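Local coordinates for BugD (Bordetella pertussis Tohama I, PDB 2F5X), which binds aspartic acid as a periplasmic binding protein and probably delivers it to a tripartite tricarboxylate-type transporter, at residues Met189-Thr193 and Thr194-Gln198. Sequence-based numbering, arbitrary orientation.
Sequences MCDQT and TNTTQ
Asp191 lays its CB against the methyl of Thr196, CG2 3.5 Å away, as the two side chains run alongside each other in opposite senses. Its carboxylate goes further, to the amide of Asn195. Asn195 ND2 gives an almost straight hydrogen bond to Asp191 OD2 (2.7 Å, 177°). The oxygen uses its syn lone pair and lies in the amide plane, although carboxylate and amide planes are 56° apart. In both residues CG stands anti to the backbone N (chi1 -175° in Asp191), which brings the two polar ends together. The other oxygen, OD1, takes the backbone N-H of Gln192 from above the carboxylate plane and a second bond from Thr174, so both oxygens of this buried group are engaged.

Here strand 188-192 runs straight into helix 193-201, with Gln192 as N-cap. Gln192 O closes the first turn, accepting from Asn195 N at 2.9 Å and, weakly, from Thr196 N at 3.0 Å. The side chain of Gln192 extends toward the pocket of the periplasmic binding protein, where OE1 binds the amino group of the bound aspartic acid. Thr194 runs alongside it in the same direction, with OG1 3.6 Å from Gln192 CB.

The next carbonyl, Thr193 O, is gripped twice by Thr197, one turn further on. Thr197 OG1 bonds to Thr193 O at 2.6 Å and Thr197 N at 3.1 Å, from opposite faces of the carbonyl plane. Gln198 bends back at its second torsion, and its NE2 reaches Thr194 O at 3.2 Å. Asn33 also donates to that carbonyl.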
HETATM    1  N   MSE A 189      12.367  -7.123   4.370  1.00  9.06           N
HETATM    2  CA  MSE A 189      11.331  -6.184   3.939  1.00  9.47           C
HETATM    3  C   MSE A 189       9.961  -6.599   4.445  1.00  9.38           C
HETATM    4  O   MSE A 189       9.673  -7.782   4.562  1.00  9.33           O
HETATM    5  CB  MSE A 189      11.291  -6.152   2.403  1.00  9.95           C
HETATM    6  CG  MSE A 189      10.274  -5.211   1.806  1.00 11.75           C
HETATM    7 SE   MSE A 189      10.659  -4.897  -0.073  1.00 14.70          SE
HETATM    8  CE  MSE A 189      10.062  -6.562  -0.921  1.00 13.69           C
ATOM      9  N   CYS A 190       9.114  -5.615   4.727  1.00  9.28           N
ATOM     10  CA  CYS A 190       7.686  -5.869   4.895  1.00  9.70           C
ATOM     11  C   CYS A 190       6.985  -5.344   3.671  1.00  9.08           C
ATOM     12  O   CYS A 190       7.185  -4.190   3.297  1.00  9.45           O
ATOM     13  CB  CYS A 190       7.153  -5.136   6.120  1.00 10.68           C
ATOM     14  SG  CYS A 190       5.474  -5.603   6.639  1.00 15.41           S
ATOM     15  N   ASP A 191       6.167  -6.176   3.036  1.00  8.41           N
ATOM     16  CA  ASP A 191       5.584  -5.808   1.732  1.00  8.10           C
ATOM     17  C   ASP A 191       4.202  -6.465   1.593  1.00  8.38           C
ATOM     18  O   ASP A 191       3.878  -7.414   2.324  1.00  8.68           O
ATOM     19  CB  ASP A 191       6.588  -6.196   0.632  1.00  8.24           C
ATOM     20  CG  ASP A 191       6.183  -5.756  -0.779  1.00  7.93           C
ATOM     21  OD1 ASP A 191       5.313  -4.871  -0.992  1.00  7.81           O
ATOM     22  OD2 ASP A 191       6.765  -6.254  -1.762  1.00  9.38           O
ATOM     23  N   GLN A 192       3.377  -5.932   0.701  1.00  8.36           N
ATOM     24  CA  GLN A 192       1.992  -6.390   0.547  1.00  7.69           C
ATOM     25  C   GLN A 192       1.905  -7.694  -0.220  1.00  8.14           C
ATOM     26  O   GLN A 192       2.729  -7.938  -1.102  1.00  8.44           O
ATOM     27  CB  GLN A 192       1.176  -5.330  -0.168  1.00  7.69           C
ATOM     28  CG  GLN A 192       1.031  -4.041   0.640  1.00  7.65           C
ATOM     29  CD  GLN A 192       0.704  -2.884  -0.268  1.00  8.12           C
ATOM     30  OE1 GLN A 192       1.566  -2.048  -0.564  1.00 11.76           O
ATOM     31  NE2 GLN A 192      -0.518  -2.847  -0.740  1.00  8.26           N
ATOM     32  N   THR A 193       0.909  -8.523   0.115  1.00  8.33           N
ATOM     33  CA  THR A 193       0.716  -9.812  -0.566  1.00  8.83           C
ATOM     34  C   THR A 193       0.456  -9.693  -2.072  1.00  8.94           C
ATOM     35  O   THR A 193       0.710 -10.633  -2.817  1.00  9.15           O
ATOM     36  CB  THR A 193      -0.397 -10.654   0.104  1.00  8.99           C
ATOM     37  OG1 THR A 193      -1.630  -9.915   0.120  1.00 10.06           O
ATOM     38  CG2 THR A 193      -0.067 -10.907   1.577  1.00  9.85           C
ATOM     39  N   THR A 194      -0.031  -8.542  -2.525  1.00  8.69           N
ATOM     40  CA  THR A 194      -0.208  -8.303  -3.964  1.00  8.66           C
ATOM     41  C   THR A 194       1.136  -8.209  -4.682  1.00  9.18           C
ATOM     42  O   THR A 194       1.184  -8.245  -5.921  1.00  9.95           O
ATOM     43  CB  THR A 194      -0.977  -7.000  -4.197  1.00  8.28           C
ATOM     44  OG1 THR A 194      -0.490  -6.022  -3.271  1.00  8.06           O
ATOM     45  CG2 THR A 194      -2.463  -7.172  -3.858  1.00  8.72           C
ATOM     46  N   ASN A 195       2.221  -8.066  -3.915  1.00  9.25           N
ATOM     47  CA  ASN A 195       3.572  -8.124  -4.481  1.00  9.87           C
ATOM     48  C   ASN A 195       4.392  -9.353  -4.072  1.00 10.10           C
ATOM     49  O   ASN A 195       5.299  -9.782  -4.814  1.00 11.09           O
ATOM     50  CB  ASN A 195       4.355  -6.841  -4.160  1.00  9.10           C
ATOM     51  CG  ASN A 195       5.566  -6.652  -5.065  1.00 10.49           C
ATOM     52  OD1 ASN A 195       5.458  -6.745  -6.294  1.00 12.86           O
ATOM     53  ND2 ASN A 195       6.724  -6.388  -4.463  1.00 10.67           N
ATOM     54  N   THR A 196       4.087  -9.925  -2.909  1.00  9.80           N
ATOM     55  CA  THR A 196       4.956 -10.965  -2.348  1.00  9.57           C
ATOM     56  C   THR A 196       4.464 -12.389  -2.565  1.00  9.65           C
ATOM     57  O   THR A 196       5.255 -13.322  -2.453  1.00  9.74           O
ATOM     58  CB  THR A 196       5.173 -10.781  -0.840  1.00  9.42           C
ATOM     59  OG1 THR A 196       3.919 -10.918  -0.160  1.00  8.33           O
ATOM     60  CG2 THR A 196       5.671  -9.389  -0.507  1.00  9.72           C
ATOM     61  N   THR A 197       3.171 -12.567  -2.840  1.00 10.51           N
ATOM     62  CA  THR A 197       2.595 -13.918  -2.917  1.00 11.70           C
ATOM     63  C   THR A 197       3.381 -14.813  -3.866  1.00 12.26           C
ATOM     64  O   THR A 197       3.759 -15.922  -3.517  1.00 12.10           O
ATOM     65  CB  THR A 197       1.128 -13.869  -3.372  1.00 11.59           C
ATOM     66  OG1 THR A 197       0.349 -13.204  -2.380  1.00 12.36           O
ATOM     67  CG2 THR A 197       0.528 -15.272  -3.408  1.00 12.49           C
ATOM     68  N   GLN A 198       3.580 -14.288  -5.069  1.00 13.52           N
ATOM     69  CA  GLN A 198       4.326 -14.882  -6.163  1.00 14.95           C
ATOM     70  C   GLN A 198       5.696 -15.425  -5.694  1.00 14.52           C
ATOM     71  O   GLN A 198       6.063 -16.593  -5.944  1.00 15.06           O
ATOM     72  CB  GLN A 198       4.482 -13.779  -7.252  1.00 15.59           C
ATOM     73  CG  GLN A 198       3.133 -13.037  -7.696  1.00 18.90           C
ATOM     74  CD  GLN A 198       2.765 -11.744  -6.912  1.00 21.17           C
ATOM     75  OE1 GLN A 198       2.827 -11.716  -5.694  1.00 24.31           O
ATOM     76  NE2 GLN A 198       2.343 -10.692  -7.634  1.00 19.97           N
TER